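Local coordinates for deseasin MCP-01 (PDB 3VV3), which breaks down collagen as a bacterial serine protease of the subtilisin family, cutting peptide bonds with its catalytic domain, at residues 11-14 against 20-23; 47-52 against 150-155; 244-249 against 298-303. All blocks are in the same frame, centred on the assembly; numbering follows the deposited sequence.

Interaction 1: residues 11-14 against 20-23; sequences DLWG and QTGG
Thr21 sets its side chain against the base of the Trp13 side chain, and the two cross at about a right angle. Both branches of the threonine take part. Thr21 OG1 lies 3.9 Å from Trp13 CB and 4.0 Å from Trp13 CG, so the hydroxyl sits obliquely beside the root of the indole. Thr21 CG2 is also 3.9 Å from Trp13 CB. The methyl stands beside the threonine's own backbone N, with OG1 between N and the carbonyl carbon (chi1 72°), and this rotation puts the two branches round the same methylene.

The far end of the indole leads away from residues 20-23. The ring runs on to the strand 254-258, where it touches Ile254, and its NE1 is bonded to the carbonyl O of Ser252.

Gln20 approaches from the backbone side. Its chain bends at chi2 (-82°), which brings NE2 to 4.1 Å from Trp13 CA. The amide is held by its own loop: NE2 bonds to the carbonyls of Asp10 and Asn16, and OE1 accepts from the backbone N of Glu18. Between Asp11 and Trp13, Leu12 is the centre of an inverse gamma turn.

The contact joins two parts of one N-terminal loop that lies before the helix 31-34. It buries just 161 Å² and is partly open to solvent. Its chemistry is van der Waals packing across the pair, while the polar ends of Trp13 and Gln20 find their bonds elsewhere.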
ATOM      1  N   ASP A  11       7.010  11.885  16.473  1.00 11.69           N
ATOM      2  CA  ASP A  11       6.785  11.571  15.062  1.00 10.75           C
ATOM      3  C   ASP A  11       5.299  11.393  14.756  1.00 10.63           C
ATOM      4  O   ASP A  11       4.899  11.329  13.591  1.00  8.32           O
ATOM      5  CB  ASP A  11       7.553  10.306  14.664  1.00 11.69           C
ATOM      6  CG  ASP A  11       9.052  10.510  14.676  1.00 18.32           C
ATOM      7  OD1 ASP A  11       9.494  11.602  14.282  1.00 22.43           O
ATOM      8  OD2 ASP A  11       9.781   9.587  15.082  1.00 21.02           O
ATOM      9  N   LEU A  12       4.489  11.304  15.811  1.00  9.63           N
ATOM     10  CA  LEU A  12       3.049  11.077  15.674  1.00  7.65           C
ATOM     11  C   LEU A  12       2.269  12.381  15.501  1.00  6.83           C
ATOM     12  O   LEU A  12       1.528  12.804  16.389  1.00  8.68           O
ATOM     13  CB  LEU A  12       2.525  10.291  16.887  1.00  7.63           C
ATOM     14  CG  LEU A  12       3.223   8.942  17.079  1.00  7.54           C
ATOM     15  CD1 LEU A  12       2.768   8.260  18.377  1.00  5.35           C
ATOM     16  CD2 LEU A  12       3.006   8.015  15.866  1.00  7.52           C
ATOM     17  N   TRP A  13       2.416  13.017  14.344  1.00  7.66           N
ATOM     18  CA  TRP A  13       1.795  14.320  14.144  1.00  7.88           C
ATOM     19  C   TRP A  13       0.262  14.239  14.232  1.00  6.85           C
ATOM     20  O   TRP A  13      -0.401  15.176  14.677  1.00  8.36           O
ATOM     21  CB  TRP A  13       2.234  14.918  12.799  1.00  7.21           C
ATOM     22  CG  TRP A  13       1.665  14.180  11.623  1.00  7.72           C
ATOM     23  CD1 TRP A  13       2.263  13.190  10.894  1.00  7.50           C
ATOM     24  CD2 TRP A  13       0.369  14.370  11.059  1.00  9.39           C
ATOM     25  NE1 TRP A  13       1.414  12.759   9.902  1.00  6.12           N
ATOM     26  CE2 TRP A  13       0.244  13.471   9.981  1.00  7.00           C
ATOM     27  CE3 TRP A  13      -0.699  15.222  11.355  1.00  6.28           C
ATOM     28  CZ2 TRP A  13      -0.912  13.393   9.203  1.00  6.56           C
ATOM     29  CZ3 TRP A  13      -1.841  15.149  10.584  1.00  7.79           C
ATOM     30  CH2 TRP A  13      -1.941  14.237   9.519  1.00  8.58           C
ATOM     31  N   GLY A  14      -0.302  13.106  13.821  1.00  7.00           N
ATOM     32  CA  GLY A  14      -1.746  12.942  13.843  1.00  6.23           C
ATOM     33  C   GLY A  14      -2.330  13.063  15.239  1.00  6.21           C
ATOM     34  O   GLY A  14      -3.466  13.500  15.412  1.00  8.07           O
ATOM     35  N   GLN A  20       6.141  19.882  13.677  1.00 13.31           N
ATOM     36  CA  GLN A  20       7.441  19.218  13.766  1.00 10.93           C
ATOM     37  C   GLN A  20       7.750  18.254  12.625  1.00 16.55           C
ATOM     38  O   GLN A  20       8.895  17.831  12.475  1.00 17.91           O
ATOM     39  CB  GLN A  20       7.628  18.524  15.124  1.00 16.30           C
ATOM     40  CG  GLN A  20       6.894  17.190  15.288  1.00 15.10           C
ATOM     41  CD  GLN A  20       5.430  17.348  15.656  1.00 15.04           C
ATOM     42  OE1 GLN A  20       4.860  18.435  15.555  1.00 13.91           O
ATOM     43  NE2 GLN A  20       4.807  16.248  16.077  1.00 12.33           N
ATOM     44  N   THR A  21       6.746  17.902  11.823  1.00 16.20           N
ATOM     45  CA  THR A  21       6.998  17.097  10.626  1.00 12.47           C
ATOM     46  C   THR A  21       6.888  17.948   9.369  1.00 14.50           C
ATOM     47  O   THR A  21       6.804  17.426   8.262  1.00 16.34           O
ATOM     48  CB  THR A  21       6.053  15.868  10.514  1.00 12.02           C
ATOM     49  OG1 THR A  21       4.729  16.304  10.185  1.00 15.01           O
ATOM     50  CG2 THR A  21       6.027  15.096  11.822  1.00 16.39           C
ATOM     51  N   GLY A  22       6.894  19.267   9.546  1.00 12.98           N
ATOM     52  CA  GLY A  22       6.866  20.190   8.427  1.00 15.13           C
ATOM     53  C   GLY A  22       5.476  20.650   8.034  1.00 15.33           C
ATOM     54  O   GLY A  22       5.299  21.282   6.990  1.00 14.96           O
ATOM     55  N   GLY A  23       4.487  20.341   8.869  1.00 10.13           N
ATOM     56  CA  GLY A  23       3.118  20.728   8.590  1.00 10.08           C
ATOM     57  C   GLY A  23       2.650  21.942   9.371  1.00 14.90           C
ATOM     58  O   GLY A  23       3.432  22.840   9.696  1.00 16.14           O
TER

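Interaction 2: residues 47-52 against 150-155; sequences GVIDTG and IKCIDY
Ile49 packs on Cys152 where the helix 146-161 lies on the strand 45-50, one strand of the central parallel sheet of a subtilisin-like alpha/beta fold.

The tight part is small and apolar. Ile49 CG2 lies 3.6 Å from Cys152 CB. The same methyl is 3.9 Å from Cys152 SG. CG1 of Ile49 stands beside the backbone N (chi1 -60°), which leaves CG2 anti to that N and lets CG1 carry CD1 toward the next helix residue. All three touching residues are buried. Cys152 is fixed by its disulfide to Cys135 on the neighbouring strand 131-136, so a covalent bond also ties the helix to the sheet here.

Away from this patch the helix opens toward solvent. Asp154 is exposed, and the partly exposed Lys151 forms a salt bridge with Asp95. The packed patch and this outer side thus belong to different faces of the same helix.

On the strand, Asp50 points away from the helix. Its OD1 accepts from Thr51 N at 2.7 Å and from His105 ND1. Asp50, His105 and Ser270 have charge-relay geometry, consistent with the catalytic triad of subtilases.

At the Ile153 end the two isoleucine side chains cross at about a right angle, and Ile49 CD1 stops 3.8 Å from Ile153 CG1.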
ATOM      1  N   GLY A  47     -12.081  -4.803  17.171  1.00  3.77           N
ATOM      2  CA  GLY A  47     -11.692  -5.843  16.236  1.00  4.27           C
ATOM      3  C   GLY A  47     -10.979  -5.260  15.032  1.00  5.92           C
ATOM      4  O   GLY A  47     -11.423  -4.257  14.471  1.00  7.22           O
ATOM      5  N   VAL A  48      -9.867  -5.882  14.643  1.00  4.74           N
ATOM      6  CA  VAL A  48      -9.132  -5.456  13.450  1.00  4.69           C
ATOM      7  C   VAL A  48      -9.207  -6.568  12.411  1.00  5.59           C
ATOM      8  O   VAL A  48      -8.703  -7.668  12.633  1.00  4.56           O
ATOM      9  CB  VAL A  48      -7.657  -5.124  13.769  1.00  4.99           C
ATOM     10  CG1 VAL A  48      -6.873  -4.841  12.483  1.00  7.37           C
ATOM     11  CG2 VAL A  48      -7.574  -3.954  14.739  1.00  5.14           C
ATOM     12  N   ILE A  49      -9.870  -6.273  11.292  1.00  3.89           N
ATOM     13  CA  ILE A  49     -10.040  -7.229  10.201  1.00  3.86           C
ATOM     14  C   ILE A  49      -9.060  -6.861   9.088  1.00  5.21           C
ATOM     15  O   ILE A  49      -9.216  -5.833   8.415  1.00  4.94           O
ATOM     16  CB  ILE A  49     -11.502  -7.219   9.706  1.00  5.17           C
ATOM     17  CG1 ILE A  49     -12.437  -7.600  10.869  1.00  3.40           C
ATOM     18  CG2 ILE A  49     -11.672  -8.155   8.492  1.00  5.51           C
ATOM     19  CD1 ILE A  49     -13.960  -7.534  10.545  1.00  4.69           C
ATOM     20  N   ASP A  50      -8.024  -7.676   8.918  1.00  3.92           N
ATOM     21  CA  ASP A  50      -6.874  -7.240   8.138  1.00  6.52           C
ATOM     22  C   ASP A  50      -5.934  -8.419   7.896  1.00  6.55           C
ATOM     23  O   ASP A  50      -6.386  -9.561   7.747  1.00  4.79           O
ATOM     24  CB  ASP A  50      -6.177  -6.114   8.913  1.00  5.55           C
ATOM     25  CG  ASP A  50      -5.465  -5.108   8.011  1.00  9.57           C
ATOM     26  OD1 ASP A  50      -4.516  -5.489   7.296  1.00  9.05           O
ATOM     27  OD2 ASP A  50      -5.831  -3.915   8.051  1.00  8.96           O
ATOM     28  N   THR A  51      -4.632  -8.147   7.851  1.00  5.90           N
ATOM     29  CA  THR A  51      -3.641  -9.204   7.658  1.00  5.54           C
ATOM     30  C   THR A  51      -3.274  -9.902   8.965  1.00  5.94           C
ATOM     31  O   THR A  51      -2.380 -10.753   8.984  1.00  5.67           O
ATOM     32  CB  THR A  51      -2.326  -8.656   7.058  1.00  6.18           C
ATOM     33  OG1 THR A  51      -1.723  -7.749   7.985  1.00  6.55           O
ATOM     34  CG2 THR A  51      -2.580  -7.933   5.740  1.00  7.07           C
ATOM     35  N   GLY A  52      -3.939  -9.519  10.053  1.00  5.64           N
ATOM     36  CA  GLY A  52      -3.645 -10.069  11.366  1.00  4.04           C
ATOM     37  C   GLY A  52      -3.207  -9.001  12.361  1.00  6.38           C
ATOM     38  O   GLY A  52      -3.248  -7.805  12.069  1.00  5.85           O
ATOM     39  N   ILE A 150     -16.194 -11.787   5.408  1.00  4.05           N
ATOM     40  CA  ILE A 150     -17.466 -12.122   6.064  1.00  6.10           C
ATOM     41  C   ILE A 150     -17.265 -13.064   7.259  1.00  5.88           C
ATOM     42  O   ILE A 150     -17.888 -12.890   8.312  1.00  5.83           O
ATOM     43  CB  ILE A 150     -18.487 -12.695   5.048  1.00  5.41           C
ATOM     44  CG1 ILE A 150     -18.960 -11.587   4.102  1.00  6.38           C
ATOM     45  CG2 ILE A 150     -19.678 -13.296   5.764  1.00  7.57           C
ATOM     46  CD1 ILE A 150     -19.710 -12.110   2.873  1.00  8.59           C
ATOM     47  N   LYS A 151     -16.387 -14.051   7.114  1.00  5.87           N
ATOM     48  CA  LYS A 151     -16.068 -14.920   8.241  1.00  6.17           C
ATOM     49  C   LYS A 151     -15.561 -14.092   9.419  1.00  5.33           C
ATOM     50  O   LYS A 151     -15.903 -14.367  10.568  1.00  4.12           O
ATOM     51  CB  LYS A 151     -15.039 -15.988   7.859  1.00  8.00           C
ATOM     52  CG  LYS A 151     -15.587 -17.063   6.938  1.00  9.42           C
ATOM     53  CD  LYS A 151     -14.489 -18.021   6.460  1.00 14.56           C
ATOM     54  CE  LYS A 151     -14.032 -18.971   7.550  1.00 13.57           C
ATOM     55  NZ  LYS A 151     -13.021 -19.944   7.007  1.00 11.85           N
ATOM     56  N   CYS A 152     -14.749 -13.081   9.130  1.00  3.80           N
ATOM     57  CA  CYS A 152     -14.235 -12.190  10.172  1.00  4.28           C
ATOM     58  C   CYS A 152     -15.344 -11.403  10.852  1.00  5.05           C
ATOM     59  O   CYS A 152     -15.402 -11.332  12.080  1.00  4.87           O
ATOM     60  CB  CYS A 152     -13.195 -11.223   9.597  1.00  3.91           C
ATOM     61  SG  CYS A 152     -11.597 -12.016   9.283  1.00  7.12           S
ATOM     62  N   ILE A 153     -16.212 -10.794  10.055  1.00  4.14           N
ATOM     63  CA  ILE A 153     -17.311 -10.017  10.623  1.00  5.23           C
ATOM     64  C   ILE A 153     -18.220 -10.900  11.479  1.00  4.48           C
ATOM     65  O   ILE A 153     -18.545 -10.549  12.610  1.00  3.40           O
ATOM     66  CB  ILE A 153     -18.111  -9.275   9.531  1.00  4.57           C
ATOM     67  CG1 ILE A 153     -17.185  -8.310   8.783  1.00  3.85           C
ATOM     68  CG2 ILE A 153     -19.303  -8.533  10.150  1.00  5.57           C
ATOM     69  CD1 ILE A 153     -17.730  -7.820   7.454  1.00  4.93           C
ATOM     70  N   ASP A 154     -18.594 -12.061  10.951  1.00  5.17           N
ATOM     71  CA  ASP A 154     -19.407 -13.007  11.710  1.00  8.12           C
ATOM     72  C   ASP A 154     -18.726 -13.401  13.026  1.00  5.61           C
ATOM     73  O   ASP A 154     -19.384 -13.528  14.064  1.00  5.76           O
ATOM     74  CB  ASP A 154     -19.684 -14.267  10.882  1.00  8.46           C
ATOM     75  CG  ASP A 154     -20.638 -14.019   9.717  1.00 10.44           C
ATOM     76  OD1 ASP A 154     -21.199 -12.908   9.594  1.00  9.22           O
ATOM     77  OD2 ASP A 154     -20.828 -14.963   8.917  1.00 12.97           O
ATOM     78  N   TYR A 155     -17.413 -13.614  12.981  1.00  4.39           N
ATOM     79  CA  TYR A 155     -16.666 -13.996  14.187  1.00  4.80           C
ATOM     80  C   TYR A 155     -16.751 -12.908  15.244  1.00  4.99           C
ATOM     81  O   TYR A 155     -17.019 -13.180  16.418  1.00  5.46           O
ATOM     82  CB  TYR A 155     -15.196 -14.268  13.846  1.00  5.93           C
ATOM     83  CG  TYR A 155     -14.272 -14.462  15.036  1.00  4.02           C
ATOM     84  CD1 TYR A 155     -14.232 -15.674  15.720  1.00  6.00           C
ATOM     85  CD2 TYR A 155     -13.398 -13.452  15.441  1.00  7.46           C
ATOM     86  CE1 TYR A 155     -13.378 -15.866  16.804  1.00  7.31           C
ATOM     87  CE2 TYR A 155     -12.532 -13.641  16.527  1.00  6.20           C
ATOM     88  CZ  TYR A 155     -12.531 -14.851  17.195  1.00  6.22           C
ATOM     89  OH  TYR A 155     -11.678 -15.052  18.256  1.00  5.60           O
TER

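Interaction 3: residues 244-249 against 298-303; sequences SVDMGA and LLMSSG
Met247 and Asp246 pack against the C-terminal part of the helix 292-301 where it lies against the strand 247-250. That strand is an outermost member of the parallel sheet in this subtilisin-like alpha/beta fold. The contact buries 200 Å².

Sulfur and methyl packing comes first. Met247 leaves its strand with CG between the backbone N and the carbonyl carbon (chi1 61°). The chain extends and then bends at chi3. Its SD lies 3.9 Å from Met300 CG and 4.3 Å from Leu299 CB, so the sulfur lies beside the near parts of both side chains. The terminal methyl goes on to the helix backbone, with Met247 CE 3.4 Å from Leu299 O. Met247 thus meets main chain as well as side chains.

Met300 reaches back the other way. Its first part runs past the Met247 sulfur, and its end comes over to the aspartate. Met300 CE is 3.8 Å from Asp246 CB, and the two side chains cross obliquely. The aspartate contributes mainly its methylene to this packing. Its carboxylate is engaged elsewhere, with OD2 accepting from the backbone N of Ser224 on the adjoining strand 222-228. Val314 touches both Asp246 and Met300.

The contact joins the edge strand to the helix 292-301, and Leu299 also touches Leu223 on strand 222-228 and Ala279 and Ala280 of the helix 269-284.

Residues 298-303 also carry hydrogen bonds of their own. Leu298 O accepts from both Ser302 N and Ser302 OG, which reach it from opposite faces of its plane. The hydroxyl bond, Ser302 OG to Leu298 O, is 2.8 Å, with its donor tilted 28° from the carbonyl plane.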
ATOM      1  N   SER A 244     -21.133   9.590   0.314  1.00  9.07           N
ATOM      2  CA  SER A 244     -20.619   8.237   0.546  1.00  7.46           C
ATOM      3  C   SER A 244     -19.385   8.177   1.454  1.00  7.79           C
ATOM      4  O   SER A 244     -18.946   7.089   1.843  1.00  8.40           O
ATOM      5  CB  SER A 244     -20.325   7.536  -0.786  1.00  9.38           C
ATOM      6  OG  SER A 244     -19.235   8.149  -1.450  1.00  9.24           O
ATOM      7  N   VAL A 245     -18.814   9.333   1.780  1.00  5.06           N
ATOM      8  CA  VAL A 245     -17.732   9.396   2.764  1.00  7.23           C
ATOM      9  C   VAL A 245     -18.133  10.392   3.854  1.00  8.01           C
ATOM     10  O   VAL A 245     -18.719  11.435   3.562  1.00  6.49           O
ATOM     11  CB  VAL A 245     -16.381   9.784   2.111  1.00  7.00           C
ATOM     12  CG1 VAL A 245     -15.258   9.822   3.162  1.00  5.40           C
ATOM     13  CG2 VAL A 245     -16.034   8.796   0.997  1.00  5.10           C
ATOM     14  N   ASP A 246     -17.818  10.079   5.106  1.00  6.36           N
ATOM     15  CA  ASP A 246     -18.403  10.822   6.225  1.00  4.77           C
ATOM     16  C   ASP A 246     -17.530  11.930   6.806  1.00  7.58           C
ATOM     17  O   ASP A 246     -18.031  13.000   7.156  1.00  7.88           O
ATOM     18  CB  ASP A 246     -18.797   9.839   7.331  1.00  6.32           C
ATOM     19  CG  ASP A 246     -19.816   8.830   6.860  1.00  8.27           C
ATOM     20  OD1 ASP A 246     -20.839   9.266   6.281  1.00  7.95           O
ATOM     21  OD2 ASP A 246     -19.596   7.612   7.063  1.00  8.73           O
ATOM     22  N   MET A 247     -16.235  11.665   6.934  1.00  5.48           N
ATOM     23  CA  MET A 247     -15.324  12.597   7.596  1.00  7.33           C
ATOM     24  C   MET A 247     -13.886  12.194   7.295  1.00  7.73           C
ATOM     25  O   MET A 247     -13.656  11.190   6.632  1.00  6.40           O
ATOM     26  CB  MET A 247     -15.562  12.595   9.110  1.00  7.36           C
ATOM     27  CG  MET A 247     -15.318  11.229   9.759  1.00  7.01           C
ATOM     28  SD  MET A 247     -15.581  11.255  11.548  1.00  8.15           S
ATOM     29  CE  MET A 247     -14.253  12.336  12.080  1.00 12.21           C
ATOM     30  N   GLY A 248     -12.926  12.966   7.792  1.00  5.18           N
ATOM     31  CA  GLY A 248     -11.524  12.659   7.559  1.00  6.41           C
ATOM     32  C   GLY A 248     -10.740  12.488   8.845  1.00  5.87           C
ATOM     33  O   GLY A 248     -11.197  12.892   9.910  1.00  5.96           O
ATOM     34  N   ALA A 249      -9.563  11.877   8.745  1.00  4.83           N
ATOM     35  CA  ALA A 249      -8.647  11.735   9.875  1.00  4.27           C
ATOM     36  C   ALA A 249      -7.230  11.560   9.321  1.00  5.39           C
ATOM     37  O   ALA A 249      -7.062  11.231   8.144  1.00  5.54           O
ATOM     38  CB  ALA A 249      -9.042  10.542  10.761  1.00  5.62           C
ATOM     39  N   LEU A 298     -21.547  11.462  16.649  1.00  8.14           N
ATOM     40  CA  LEU A 298     -20.715  12.224  17.569  1.00  8.07           C
ATOM     41  C   LEU A 298     -19.298  12.404  17.017  1.00 11.13           C
ATOM     42  O   LEU A 298     -18.722  13.491  17.084  1.00  9.32           O
ATOM     43  CB  LEU A 298     -20.669  11.541  18.937  1.00 10.46           C
ATOM     44  CG  LEU A 298     -19.816  12.224  20.002  1.00 16.22           C
ATOM     45  CD1 LEU A 298     -20.523  12.154  21.350  1.00 25.67           C
ATOM     46  CD2 LEU A 298     -18.450  11.585  20.078  1.00 17.47           C
ATOM     47  N   LEU A 299     -18.732  11.330  16.478  1.00  6.48           N
ATOM     48  CA  LEU A 299     -17.407  11.410  15.868  1.00  6.01           C
ATOM     49  C   LEU A 299     -17.408  12.412  14.720  1.00  7.84           C
ATOM     50  O   LEU A 299     -16.474  13.209  14.564  1.00  8.36           O
ATOM     51  CB  LEU A 299     -16.949  10.020  15.407  1.00  6.47           C
ATOM     52  CG  LEU A 299     -16.636   9.070  16.570  1.00  6.01           C
ATOM     53  CD1 LEU A 299     -16.593   7.600  16.104  1.00  6.81           C
ATOM     54  CD2 LEU A 299     -15.332   9.471  17.252  1.00  8.22           C
ATOM     55  N   MET A 300     -18.468  12.381  13.917  1.00  7.52           N
ATOM     56  CA  MET A 300     -18.608  13.307  12.797  1.00  6.95           C
ATOM     57  C   MET A 300     -18.788  14.758  13.258  1.00 11.03           C
ATOM     58  O   MET A 300     -18.090  15.659  12.798  1.00  9.38           O
ATOM     59  CB  MET A 300     -19.776  12.881  11.909  1.00  5.78           C
ATOM     60  CG  MET A 300     -19.495  11.573  11.157  1.00  7.71           C
ATOM     61  SD  MET A 300     -20.943  10.847  10.372  1.00  8.66           S
ATOM     62  CE  MET A 300     -21.330  12.062   9.104  1.00 10.79           C
ATOM     63  N   SER A 301     -19.712  14.976  14.185  1.00  8.46           N
ATOM     64  CA  SER A 301     -20.085  16.340  14.548  1.00  8.45           C
ATOM     65  C   SER A 301     -19.043  17.014  15.426  1.00  9.50           C
ATOM     66  O   SER A 301     -18.923  18.238  15.413  1.00 12.23           O
ATOM     67  CB  SER A 301     -21.462  16.361  15.231  1.00 12.31           C
ATOM     68  OG  SER A 301     -21.426  15.679  16.472  1.00 13.46           O
ATOM     69  N   SER A 302     -18.286  16.228  16.187  1.00  7.77           N
ATOM     70  CA  SER A 302     -17.298  16.791  17.107  1.00 10.38           C
ATOM     71  C   SER A 302     -15.978  17.155  16.434  1.00 10.05           C
ATOM     72  O   SER A 302     -15.119  17.778  17.055  1.00  9.37           O
ATOM     73  CB  SER A 302     -17.027  15.848  18.282  1.00  9.73           C
ATOM     74  OG  SER A 302     -16.342  14.680  17.862  1.00  8.19           O
ATOM     75  N   GLY A 303     -15.811  16.749  15.176  1.00  9.02           N
ATOM     76  CA  GLY A 303     -14.577  17.023  14.460  1.00  9.37           C
ATOM     77  C   GLY A 303     -14.423  18.502  14.155  1.00  8.74           C
ATOM     78  O   GLY A 303     -15.394  19.249  14.229  1.00  7.63           O
TER

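Interactions 2 and 3 reach the same parallel sheet at different strands. Interaction 2 uses the inner strand 45-50, and interaction 3 the outermost strand 247-250. Their centres are 23 Å apart, on opposite sides of the chain's centre. Interaction 1 lies in the N-terminal loop. Its centre is 21 Å from that of interaction 3, and their nearest atoms are about 6 Å apart without touching. From interaction 2 it is farther, 31 Å between centres. Interaction 2 alone holds a member of the probable catalytic triad, Asp50. The Gln20 side chain of interaction 1 is about 9 Å from a bound calcium ion.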